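Local coordinates for protein beta-lactamase OXA-2 (Salmonella typhimurium, PDB 1K38) that hydrolyses the beta-lactam ring of penicillins, oxacillin among them, as a class D serine enzyme and so confers antibiotic resistance, at residues A[45-50]-A[194-199]; A[155-160]-A[170-175]; A[183-188]-A[202-207]; A[214-219]-A[226-231]. One frame throughout, in Å; residues are numbered along the deposited sequence.

Contact 1: A[45-50]-A[194-199]; sequences KRYSPA and GRMGWW
Ser48 O is the polar atom on which this contact turns: it receives the indole N-H of Trp198, with NE1 at 2.8 Å, in a nearly straight bond (167° at the hydrogen). The pairing fastens the loop that holds Ser51, the predicted acyl-ester serine, ahead of helix 56-64, to strand 196-205 of the central sheet, a layout belonging to the penicillin-recognising serine enzymes. Ser48 O lies in the plane of the indole, at its edge, while the donor stands tilted by 20° from the carbonyl plane. That single bond both satisfies a buried N-H and fixes how the indole is turned. The neighbouring carbonyl, Pro49 O, comes obliquely to the same ring, 3.5 Å from Trp198 CD1, and is itself hydrogen-bonded to Thr52 OG1. Two residues earlier on the strand, Met196 makes a Met-aromatic contact with Tyr47. Its SD sits over one face of the phenol ring, 3.8 Å from the centroid and displaced toward the rim nearest CB. The bend at chi2 (100°) carries the sulfur over the ring, and the two side chains cross at about a right angle. Asn215 of the adjacent strand 208-217 touches all three of these large side chains. Tyr47 CB also joins the two contacts, 4.1 Å from Trp198 CZ2, while the sulfur approaches Tyr47 CG most closely, at 3.5 Å.

Contact 2: A[155-160]-A[170-175]; sequences RKLYRN and RLVKDL
Asn160 OD1 stands over one face of the Arg170 guanidinium, offset toward its rim, with amide and guanidinium planes turned 68° apart. Asn160 ND2 comes within 3.5 Å of Arg170 NH2, but this is not a bond between them: both groups are held by Glu70 of the second subunit, Arg170 through a salt bridge and Asn160 through a hydrogen bond. Between the helices the work is done by Lys173. Its ammonium donates to Asn160 OD1 at 2.7 Å from NZ, to Leu157 O at 3.1 Å and to Tyr158 O, meeting Asn160 OD1 and Tyr158 O from above their planes. A water joins NZ to Tyr158 O as well, and these four acceptors must share three hydrogens. Leu157 O is gripped twice, Lys173 NZ and Asn160 N reaching it from opposite faces of the carbonyl plane. The aliphatic part of the lysine, bent at chi3 (-74°), slides past Leu157 in the opposite direction, CG meeting CG at 3.7 Å. Beyond it Leu157 CD2 packs on Val172 CG1. A buried lysine charge is thus placed where the helix dipole would probably stabilise it, at the C-terminal end of helix 147-158, which finishes in a Schellman motif with Asn160 at positive phi.

Contact 3: A[183-188]-A[202-207]; sequences NWILRA and WVEWPT
Strands 184-188 and 202-205 run antiparallel at 162°, their axes 4.5 Å apart, with Ile185-Glu204 and Arg187-Trp202 as hydrogen-bonded pairs around the non-hydrogen-bonded pair Leu186-Val203. They form the far part of the beta hairpin made by strands 184-192 and 196-205 in the central sheet. On one face Leu186 CD1 packs loosely against Val203 CB. Near the open end of the hairpin, Trp184 CB sits squarely over the six-membered ring of Trp205, 3.5 Å from its centroid, a CH-pi contact. Chi1 of 62° sets Trp184 CG between its backbone N and carbonyl carbon, which lays the indole alongside that of Trp205, the planes 25° apart but slid until they barely overlap. Trp205 NE1 turns elsewhere, to Ala241 O. The other face carries a buried salt bridge from Arg187 to Glu204. Arg187 also donates to Lys173 O and makes a salt bridge to Asp174 of the second subunit, which links the hairpin to the dimer interface. Glu204 OE2 accepts twice: Arg187 NE comes from above the carboxylate plane at 2.8 Å, whereas Trp202 NE1 donates to the anti lone pair of OE2 in an almost straight bond of 2.9 Å.

Contact 4: A[214-219]-A[226-231]; sequences LNIDTP and FKREAI. With FMT (formic acid), chain C.
Apolar packing joins strand 214-217 to helix 226-231, and the central pair is Leu214 with Ile231: CD1 of the leucine meets CG2 of the isoleucine at 3.6 Å, the two side chains crossing at about a right angle. The other leucine methyl, CD2, rests 4.1 Å from Arg228 CA, against the helix backbone itself. Ile216 enters one turn nearer the start of the helix. With CG1 between its backbone N and carbonyl carbon (chi1 53°), its CD1 is carried into the angle between Lys227 CB, at 3.8 Å, and Arg228 CG. Its CG2 lies farther off, beside Ile231 CD1.

The polar interactions belong to the ends of the helix side chains. Lys227 runs extended to a salt bridge with Asp224. Arg228, bent at chi3 (-59°), grips a bound formic acid molecule, probably from the crystallisation liquor and perhaps present as formate: NH1 donates to its O1 at 2.6 Å and NH2 adds a weak bond to the same oxygen. NH1 also donates to Gly191 O, and NE to Leu225 O. Ser99 OG and Thr190 OG1 are also hydrogen-bonded to the ligand. Since Thr190 and Gly191 are assigned to substrate binding by similarity, it probably occupies part of the substrate pocket.

Helix 226-238 packs on the sheet with segment 226-231 inclined at 138° to strand 214-217, their axes 8.9 Å apart, while Phe14 of helix 11-16 adjoins Leu214, Ile216 and Ile231.

From the N terminus, the loop 45-50 comes first, and its pairing with 194-199 in contact 1 closes the longest loop of the four. Contact 2, between helices 147-158 and 166-175, lies wholly within that loop. Contact 3 opens inside it as well but closes beyond it, at 202-207, so contacts 1 and 3 cross along the chain while sharing strand 196-205. Contact 4 follows contact 1 in series, joining strand 208-217 to helix 226-238. Contacts 2, 3 and 4 close short loops, their segments 10, 14 and 7 residues apart. Contacts 2 and 3 touch, and both reach the second subunit; contacts 1 and 4 meet through backbone bonds between neighbouring strands. Contacts 1, 3 and 4 involve one sheet, on which contact 2 leans through contact 3.

Contact 1: A[45-50]-A[194-199]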
# COMPACT_ATOMS: atom_id res chain seq x y z
N LYS A 45 -6.17 -29.69 2.20
CA LYS A 45 -7.45 -29.90 2.86
C LYS A 45 -8.24 -28.59 2.91
O LYS A 45 -7.70 -27.54 3.28
CB LYS A 45 -7.25 -30.44 4.28
CG LYS A 45 -8.54 -30.77 5.01
CD LYS A 45 -8.26 -31.47 6.33
CE LYS A 45 -7.57 -32.80 6.12
NZ LYS A 45 -8.39 -33.74 5.31
N ARG A 46 -9.51 -28.64 2.54
CA ARG A 46 -10.34 -27.44 2.55
C ARG A 46 -10.96 -27.14 3.90
O ARG A 46 -11.50 -28.02 4.57
CB ARG A 46 -11.44 -27.54 1.49
CG ARG A 46 -10.92 -27.44 0.07
CD ARG A 46 -12.05 -27.57 -0.93
NE ARG A 46 -11.62 -27.23 -2.28
CZ ARG A 46 -12.32 -27.51 -3.38
NH1 ARG A 46 -13.48 -28.15 -3.29
NH2 ARG A 46 -11.87 -27.14 -4.56
N TYR A 47 -10.87 -25.87 4.30
CA TYR A 47 -11.41 -25.39 5.56
C TYR A 47 -12.15 -24.08 5.31
O TYR A 47 -11.90 -23.41 4.30
CB TYR A 47 -10.29 -25.10 6.56
CG TYR A 47 -9.49 -26.29 7.03
CD1 TYR A 47 -10.04 -27.21 7.92
CD2 TYR A 47 -8.16 -26.45 6.65
CE1 TYR A 47 -9.28 -28.26 8.42
CE2 TYR A 47 -7.39 -27.50 7.13
CZ TYR A 47 -7.95 -28.40 8.02
OH TYR A 47 -7.18 -29.42 8.54
N SER A 48 -13.04 -23.72 6.22
CA SER A 48 -13.75 -22.45 6.08
C SER A 48 -12.69 -21.36 6.01
O SER A 48 -11.74 -21.36 6.80
CB SER A 48 -14.64 -22.21 7.31
OG SER A 48 -15.08 -20.86 7.35
N PRO A 49 -12.83 -20.41 5.08
CA PRO A 49 -11.83 -19.34 4.98
C PRO A 49 -11.92 -18.32 6.10
O PRO A 49 -10.97 -17.59 6.37
CB PRO A 49 -12.13 -18.72 3.62
CG PRO A 49 -13.61 -18.84 3.54
CD PRO A 49 -13.87 -20.25 4.05
N ALA A 50 -13.07 -18.27 6.77
CA ALA A 50 -13.29 -17.32 7.84
C ALA A 50 -13.00 -15.92 7.28
O ALA A 50 -13.30 -15.67 6.12
CB ALA A 50 -12.38 -17.63 9.03
N GLY A 194 -13.19 -20.05 15.21
CA GLY A 194 -13.38 -20.77 16.45
C GLY A 194 -12.41 -21.91 16.73
O GLY A 194 -11.89 -22.01 17.84
N ARG A 195 -12.17 -22.76 15.75
CA ARG A 195 -11.27 -23.90 15.95
C ARG A 195 -10.15 -23.96 14.93
O ARG A 195 -9.23 -24.78 15.04
CB ARG A 195 -12.06 -25.21 15.89
CG ARG A 195 -12.67 -25.50 14.52
CD ARG A 195 -14.18 -25.52 14.59
NE ARG A 195 -14.72 -24.25 15.07
CZ ARG A 195 -15.97 -24.08 15.48
NH1 ARG A 195 -16.37 -22.89 15.90
NH2 ARG A 195 -16.82 -25.10 15.49
N MET A 196 -10.23 -23.08 13.93
CA MET A 196 -9.26 -23.02 12.84
C MET A 196 -8.81 -21.57 12.62
O MET A 196 -9.64 -20.68 12.50
CB MET A 196 -9.91 -23.56 11.56
CG MET A 196 -9.35 -22.98 10.26
SD MET A 196 -8.18 -24.08 9.47
CE MET A 196 -7.16 -24.55 10.82
N GLY A 197 -7.50 -21.35 12.55
CA GLY A 197 -6.99 -20.01 12.34
C GLY A 197 -6.13 -19.91 11.10
O GLY A 197 -5.39 -20.85 10.78
N TRP A 198 -6.21 -18.78 10.39
CA TRP A 198 -5.44 -18.56 9.16
C TRP A 198 -4.62 -17.28 9.16
O TRP A 198 -4.90 -16.33 9.90
CB TRP A 198 -6.35 -18.34 7.95
CG TRP A 198 -7.21 -19.43 7.43
CD1 TRP A 198 -8.51 -19.68 7.79
CD2 TRP A 198 -6.91 -20.30 6.34
NE1 TRP A 198 -9.04 -20.65 6.96
CE2 TRP A 198 -8.08 -21.05 6.07
CE3 TRP A 198 -5.77 -20.52 5.56
CZ2 TRP A 198 -8.14 -22.00 5.05
CZ3 TRP A 198 -5.83 -21.47 4.54
CH2 TRP A 198 -7.01 -22.20 4.29
N TRP A 199 -3.62 -17.26 8.30
CA TRP A 199 -2.87 -16.05 8.00
C TRP A 199 -2.38 -16.32 6.59
O TRP A 199 -1.65 -17.29 6.35
CB TRP A 199 -1.69 -15.73 8.93
CG TRP A 199 -1.35 -14.23 8.82
CD1 TRP A 199 -2.24 -13.20 8.64
CD2 TRP A 199 -0.05 -13.62 8.91
NE1 TRP A 199 -1.58 -11.99 8.63
CE2 TRP A 199 -0.24 -12.22 8.80
CE3 TRP A 199 1.24 -14.12 9.09
CZ2 TRP A 199 0.83 -11.32 8.85
CZ3 TRP A 199 2.30 -13.22 9.14
CH2 TRP A 199 2.09 -11.84 9.03

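Contact 2: A[155-160]-A[170-175]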
# COMPACT_ATOMS: atom_id res chain seq x y z
N ARG A 155 -2.00 -15.23 -5.82
CA ARG A 155 -1.10 -14.94 -6.94
C ARG A 155 -1.86 -14.26 -8.07
O ARG A 155 -1.31 -13.37 -8.74
CB ARG A 155 -0.43 -16.23 -7.42
CG ARG A 155 0.43 -16.85 -6.34
CD ARG A 155 1.04 -18.17 -6.77
NE ARG A 155 2.32 -17.99 -7.43
CZ ARG A 155 3.17 -18.99 -7.66
NH1 ARG A 155 2.85 -20.22 -7.28
NH2 ARG A 155 4.34 -18.76 -8.25
N LYS A 156 -3.11 -14.65 -8.28
CA LYS A 156 -3.91 -14.02 -9.33
C LYS A 156 -4.19 -12.56 -8.97
O LYS A 156 -4.09 -11.68 -9.82
CB LYS A 156 -5.22 -14.79 -9.53
CG LYS A 156 -5.02 -16.15 -10.18
CD LYS A 156 -6.33 -16.84 -10.53
CE LYS A 156 -7.08 -17.29 -9.30
NZ LYS A 156 -8.21 -18.19 -9.68
N LEU A 157 -4.51 -12.31 -7.71
CA LEU A 157 -4.77 -10.95 -7.23
C LEU A 157 -3.52 -10.10 -7.42
O LEU A 157 -3.58 -8.96 -7.89
CB LEU A 157 -5.16 -10.97 -5.75
CG LEU A 157 -5.36 -9.61 -5.07
CD1 LEU A 157 -6.46 -8.83 -5.79
CD2 LEU A 157 -5.73 -9.81 -3.60
N TYR A 158 -2.38 -10.65 -7.04
CA TYR A 158 -1.10 -9.97 -7.16
C TYR A 158 -0.85 -9.53 -8.60
O TYR A 158 -0.42 -8.40 -8.85
CB TYR A 158 0.02 -10.91 -6.70
CG TYR A 158 1.42 -10.39 -6.93
CD1 TYR A 158 1.92 -9.30 -6.21
CD2 TYR A 158 2.27 -11.00 -7.86
CE1 TYR A 158 3.22 -8.84 -6.40
CE2 TYR A 158 3.57 -10.55 -8.06
CZ TYR A 158 4.04 -9.47 -7.32
OH TYR A 158 5.33 -9.04 -7.50
N ARG A 159 -1.16 -10.42 -9.54
CA ARG A 159 -0.94 -10.16 -10.96
C ARG A 159 -2.07 -9.39 -11.63
O ARG A 159 -2.01 -9.13 -12.84
CB ARG A 159 -0.74 -11.49 -11.70
CG ARG A 159 0.47 -12.29 -11.24
CD ARG A 159 1.76 -11.68 -11.76
NE ARG A 159 2.93 -12.37 -11.25
CZ ARG A 159 4.18 -12.07 -11.59
NH1 ARG A 159 4.42 -11.09 -12.44
NH2 ARG A 159 5.20 -12.75 -11.06
N ASN A 160 -3.10 -9.01 -10.86
CA ASN A 160 -4.24 -8.28 -11.40
C ASN A 160 -4.99 -9.14 -12.41
O ASN A 160 -5.63 -8.62 -13.33
CB ASN A 160 -3.78 -6.98 -12.07
CG ASN A 160 -3.01 -6.08 -11.13
OD1 ASN A 160 -3.51 -5.70 -10.06
ND2 ASN A 160 -1.79 -5.72 -11.51
N ARG A 170 -6.52 -3.37 -7.00
CA ARG A 170 -5.50 -2.54 -6.36
C ARG A 170 -5.96 -2.04 -5.00
O ARG A 170 -5.18 -2.02 -4.04
CB ARG A 170 -5.12 -1.36 -7.25
CG ARG A 170 -4.44 -1.77 -8.54
CD ARG A 170 -3.72 -0.60 -9.20
NE ARG A 170 -3.15 -1.01 -10.48
CZ ARG A 170 -2.13 -1.85 -10.63
NH1 ARG A 170 -1.53 -2.38 -9.56
NH2 ARG A 170 -1.74 -2.20 -11.84
N LEU A 171 -7.22 -1.64 -4.89
CA LEU A 171 -7.74 -1.18 -3.62
C LEU A 171 -7.66 -2.29 -2.58
O LEU A 171 -7.25 -2.05 -1.44
CB LEU A 171 -9.19 -0.70 -3.75
CG LEU A 171 -9.88 -0.29 -2.44
CD1 LEU A 171 -9.01 0.71 -1.68
CD2 LEU A 171 -11.26 0.31 -2.75
N VAL A 172 -8.05 -3.51 -2.95
CA VAL A 172 -7.99 -4.61 -2.00
C VAL A 172 -6.55 -4.88 -1.57
O VAL A 172 -6.29 -5.11 -0.39
CB VAL A 172 -8.64 -5.89 -2.58
CG1 VAL A 172 -8.38 -7.07 -1.65
CG2 VAL A 172 -10.14 -5.68 -2.73
N LYS A 173 -5.61 -4.86 -2.51
CA LYS A 173 -4.21 -5.10 -2.14
C LYS A 173 -3.70 -4.01 -1.21
O LYS A 173 -2.83 -4.26 -0.36
CB LYS A 173 -3.33 -5.23 -3.39
CG LYS A 173 -3.51 -6.57 -4.09
CD LYS A 173 -2.60 -6.75 -5.30
CE LYS A 173 -3.07 -5.92 -6.48
NZ LYS A 173 -2.25 -6.17 -7.70
N ASP A 174 -4.23 -2.81 -1.35
CA ASP A 174 -3.82 -1.72 -0.47
C ASP A 174 -4.42 -1.93 0.92
O ASP A 174 -3.74 -1.74 1.93
CB ASP A 174 -4.24 -0.37 -1.04
CG ASP A 174 -3.41 0.76 -0.49
OD1 ASP A 174 -2.44 1.19 -1.15
OD2 ASP A 174 -3.72 1.18 0.64
N LEU A 175 -5.68 -2.35 0.97
CA LEU A 175 -6.35 -2.59 2.25
C LEU A 175 -5.64 -3.69 3.05
O LEU A 175 -5.67 -3.69 4.29
CB LEU A 175 -7.82 -2.98 2.01
CG LEU A 175 -8.69 -1.88 1.39
CD1 LEU A 175 -10.05 -2.45 1.01
CD2 LEU A 175 -8.85 -0.73 2.38
O HOH W 1 0.70 -6.08 -7.88

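Contact 3: A[183-188]-A[202-207]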
# COMPACT_ATOMS: atom_id res chain seq x y z
N ASN A 183 12.02 -1.14 1.16
CA ASN A 183 12.03 -2.03 0.01
C ASN A 183 11.18 -3.29 0.14
O ASN A 183 11.38 -4.25 -0.60
CB ASN A 183 13.47 -2.43 -0.33
CG ASN A 183 14.16 -3.19 0.79
OD1 ASN A 183 15.21 -3.79 0.58
ND2 ASN A 183 13.57 -3.16 1.97
N TRP A 184 10.23 -3.30 1.07
CA TRP A 184 9.37 -4.46 1.23
C TRP A 184 7.98 -4.09 1.74
O TRP A 184 7.83 -3.14 2.52
CB TRP A 184 10.01 -5.50 2.15
CG TRP A 184 10.26 -5.03 3.55
CD1 TRP A 184 11.33 -4.32 4.00
CD2 TRP A 184 9.41 -5.23 4.68
NE1 TRP A 184 11.20 -4.06 5.34
CE2 TRP A 184 10.03 -4.61 5.79
CE3 TRP A 184 8.18 -5.87 4.87
CZ2 TRP A 184 9.46 -4.62 7.06
CZ3 TRP A 184 7.61 -5.88 6.14
CH2 TRP A 184 8.26 -5.25 7.22
N ILE A 185 6.97 -4.83 1.29
CA ILE A 185 5.59 -4.59 1.70
C ILE A 185 4.91 -5.90 2.06
O ILE A 185 4.88 -6.83 1.25
CB ILE A 185 4.77 -3.90 0.58
CG1 ILE A 185 5.43 -2.57 0.20
CG2 ILE A 185 3.34 -3.63 1.06
CD1 ILE A 185 4.79 -1.87 -0.99
N LEU A 186 4.37 -5.97 3.27
CA LEU A 186 3.67 -7.16 3.73
C LEU A 186 2.17 -6.93 3.61
O LEU A 186 1.64 -6.00 4.21
CB LEU A 186 4.03 -7.46 5.19
CG LEU A 186 3.24 -8.58 5.89
CD1 LEU A 186 3.52 -9.93 5.23
CD2 LEU A 186 3.64 -8.62 7.37
N ARG A 187 1.51 -7.77 2.81
CA ARG A 187 0.07 -7.68 2.60
C ARG A 187 -0.51 -9.01 3.08
O ARG A 187 -0.10 -10.07 2.61
CB ARG A 187 -0.26 -7.48 1.11
CG ARG A 187 0.48 -6.32 0.45
CD ARG A 187 -0.00 -6.15 -0.99
NE ARG A 187 0.92 -5.34 -1.79
CZ ARG A 187 0.84 -4.03 -1.97
NH1 ARG A 187 1.75 -3.42 -2.72
NH2 ARG A 187 -0.14 -3.32 -1.41
N ALA A 188 -1.44 -8.95 4.02
CA ALA A 188 -2.00 -10.19 4.54
C ALA A 188 -3.38 -10.04 5.16
O ALA A 188 -3.88 -8.93 5.33
CB ALA A 188 -1.04 -10.79 5.55
N TRP A 202 1.29 -12.14 1.35
CA TRP A 202 2.60 -12.19 0.73
C TRP A 202 3.44 -10.99 1.12
O TRP A 202 2.92 -10.00 1.64
CB TRP A 202 2.48 -12.27 -0.81
CG TRP A 202 1.98 -11.01 -1.51
CD1 TRP A 202 2.71 -9.90 -1.85
CD2 TRP A 202 0.65 -10.78 -2.00
NE1 TRP A 202 1.92 -9.00 -2.53
CE2 TRP A 202 0.65 -9.51 -2.64
CE3 TRP A 202 -0.54 -11.51 -1.97
CZ2 TRP A 202 -0.50 -8.97 -3.23
CZ3 TRP A 202 -1.69 -10.97 -2.57
CH2 TRP A 202 -1.65 -9.71 -3.19
N VAL A 203 4.74 -11.11 0.91
CA VAL A 203 5.64 -10.01 1.19
C VAL A 203 6.35 -9.73 -0.14
O VAL A 203 6.90 -10.63 -0.77
CB VAL A 203 6.68 -10.36 2.28
CG1 VAL A 203 7.48 -11.57 1.88
CG2 VAL A 203 7.57 -9.15 2.54
N GLU A 204 6.29 -8.47 -0.58
CA GLU A 204 6.91 -8.09 -1.84
C GLU A 204 8.28 -7.49 -1.64
O GLU A 204 8.47 -6.64 -0.76
CB GLU A 204 6.07 -7.04 -2.57
CG GLU A 204 4.59 -7.25 -2.51
CD GLU A 204 3.82 -6.19 -3.27
OE1 GLU A 204 4.37 -5.09 -3.51
OE2 GLU A 204 2.66 -6.44 -3.62
N TRP A 205 9.21 -7.92 -2.48
CA TRP A 205 10.58 -7.43 -2.46
C TRP A 205 10.91 -6.97 -3.88
O TRP A 205 10.18 -7.26 -4.82
CB TRP A 205 11.55 -8.53 -2.04
CG TRP A 205 11.41 -8.91 -0.60
CD1 TRP A 205 10.60 -9.87 -0.07
CD2 TRP A 205 12.08 -8.29 0.51
NE1 TRP A 205 10.72 -9.89 1.30
CE2 TRP A 205 11.62 -8.93 1.68
CE3 TRP A 205 13.02 -7.26 0.62
CZ2 TRP A 205 12.06 -8.57 2.96
CZ3 TRP A 205 13.46 -6.90 1.89
CH2 TRP A 205 12.98 -7.55 3.04
N PRO A 206 12.02 -6.23 -4.05
CA PRO A 206 12.39 -5.76 -5.38
C PRO A 206 12.53 -6.86 -6.44
O PRO A 206 12.25 -6.63 -7.61
CB PRO A 206 13.71 -5.04 -5.12
CG PRO A 206 13.51 -4.48 -3.75
CD PRO A 206 12.89 -5.65 -3.01
N THR A 207 12.95 -8.05 -6.02
CA THR A 207 13.15 -9.15 -6.96
C THR A 207 11.95 -10.09 -7.12
O THR A 207 11.98 -10.99 -7.95
CB THR A 207 14.38 -10.01 -6.55
OG1 THR A 207 14.17 -10.56 -5.25
CG2 THR A 207 15.64 -9.16 -6.55

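Contact 4: A[214-219]-A[226-231]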
# COMPACT_ATOMS: atom_id res chain seq x y z
N LEU A 214 -1.01 -20.11 5.78
CA LEU A 214 -0.91 -20.99 6.94
C LEU A 214 -2.23 -21.13 7.66
O LEU A 214 -3.01 -20.19 7.71
CB LEU A 214 0.12 -20.45 7.95
CG LEU A 214 0.11 -21.04 9.38
CD1 LEU A 214 1.50 -20.98 9.96
CD2 LEU A 214 -0.88 -20.28 10.28
N ASN A 215 -2.50 -22.32 8.17
CA ASN A 215 -3.67 -22.50 9.01
C ASN A 215 -3.26 -23.45 10.11
O ASN A 215 -2.37 -24.30 9.93
CB ASN A 215 -4.95 -22.96 8.25
CG ASN A 215 -4.86 -24.34 7.64
OD1 ASN A 215 -4.64 -25.34 8.32
ND2 ASN A 215 -5.07 -24.40 6.33
N ILE A 216 -3.84 -23.25 11.29
CA ILE A 216 -3.55 -24.07 12.45
C ILE A 216 -4.81 -24.30 13.25
O ILE A 216 -5.75 -23.50 13.18
CB ILE A 216 -2.54 -23.38 13.42
CG1 ILE A 216 -3.03 -21.98 13.78
CG2 ILE A 216 -1.15 -23.35 12.79
CD1 ILE A 216 -2.23 -21.32 14.90
N ASP A 217 -4.85 -25.39 14.00
CA ASP A 217 -6.00 -25.64 14.84
C ASP A 217 -5.83 -24.71 16.03
O ASP A 217 -4.71 -24.33 16.37
CB ASP A 217 -6.02 -27.10 15.32
CG ASP A 217 -6.13 -28.07 14.17
OD1 ASP A 217 -6.80 -27.74 13.18
OD2 ASP A 217 -5.57 -29.18 14.28
N THR A 218 -6.93 -24.34 16.67
CA THR A 218 -6.86 -23.44 17.82
C THR A 218 -7.57 -24.03 19.04
O THR A 218 -8.62 -23.54 19.45
CB THR A 218 -7.47 -22.06 17.51
OG1 THR A 218 -8.86 -22.20 17.19
CG2 THR A 218 -6.74 -21.41 16.33
N PRO A 219 -7.00 -25.08 19.64
CA PRO A 219 -7.61 -25.71 20.82
C PRO A 219 -7.71 -24.75 22.01
O PRO A 219 -8.57 -24.92 22.88
CB PRO A 219 -6.69 -26.89 21.10
CG PRO A 219 -5.37 -26.43 20.58
CD PRO A 219 -5.75 -25.78 19.28
N PHE A 226 -2.16 -15.63 18.36
CA PHE A 226 -0.87 -15.00 18.12
C PHE A 226 0.08 -15.92 17.35
O PHE A 226 1.01 -15.45 16.69
CB PHE A 226 -0.20 -14.59 19.45
CG PHE A 226 0.44 -15.74 20.18
CD1 PHE A 226 -0.32 -16.63 20.94
CD2 PHE A 226 1.82 -15.95 20.10
CE1 PHE A 226 0.27 -17.70 21.59
CE2 PHE A 226 2.42 -17.02 20.75
CZ PHE A 226 1.64 -17.90 21.50
N LYS A 227 -0.16 -17.22 17.44
CA LYS A 227 0.68 -18.21 16.78
C LYS A 227 0.65 -18.13 15.26
O LYS A 227 1.59 -18.55 14.59
CB LYS A 227 0.28 -19.62 17.22
CG LYS A 227 0.35 -19.83 18.72
CD LYS A 227 -0.12 -21.21 19.09
CE LYS A 227 -0.06 -21.43 20.59
NZ LYS A 227 -0.39 -22.84 20.94
N ARG A 228 -0.44 -17.60 14.71
CA ARG A 228 -0.58 -17.49 13.26
C ARG A 228 0.57 -16.66 12.69
O ARG A 228 1.32 -17.13 11.84
CB ARG A 228 -1.93 -16.87 12.91
CG ARG A 228 -3.12 -17.72 13.34
CD ARG A 228 -4.43 -17.01 13.11
NE ARG A 228 -4.49 -15.74 13.84
CZ ARG A 228 -5.52 -14.91 13.82
NH1 ARG A 228 -6.60 -15.20 13.11
NH2 ARG A 228 -5.47 -13.77 14.52
N GLU A 229 0.70 -15.43 13.17
CA GLU A 229 1.78 -14.57 12.70
C GLU A 229 3.15 -15.01 13.20
O GLU A 229 4.15 -14.89 12.49
CB GLU A 229 1.54 -13.12 13.11
CG GLU A 229 0.52 -12.39 12.24
CD GLU A 229 0.61 -10.87 12.38
OE1 GLU A 229 1.74 -10.34 12.47
OE2 GLU A 229 -0.45 -10.21 12.38
N ALA A 230 3.21 -15.54 14.42
CA ALA A 230 4.49 -15.96 14.98
C ALA A 230 5.17 -17.03 14.13
O ALA A 230 6.35 -16.93 13.82
CB ALA A 230 4.31 -16.46 16.41
N ILE A 231 4.41 -18.05 13.74
CA ILE A 231 4.97 -19.13 12.93
C ILE A 231 5.36 -18.65 11.54
O ILE A 231 6.46 -18.92 11.07
CB ILE A 231 3.96 -20.30 12.83
CG1 ILE A 231 3.72 -20.88 14.23
CG2 ILE A 231 4.50 -21.38 11.90
CD1 ILE A 231 2.55 -21.85 14.31
C FMT C . -9.57 -13.21 12.59
O1 FMT C . -8.53 -13.52 13.65
O2 FMT C . -9.23 -11.91 11.83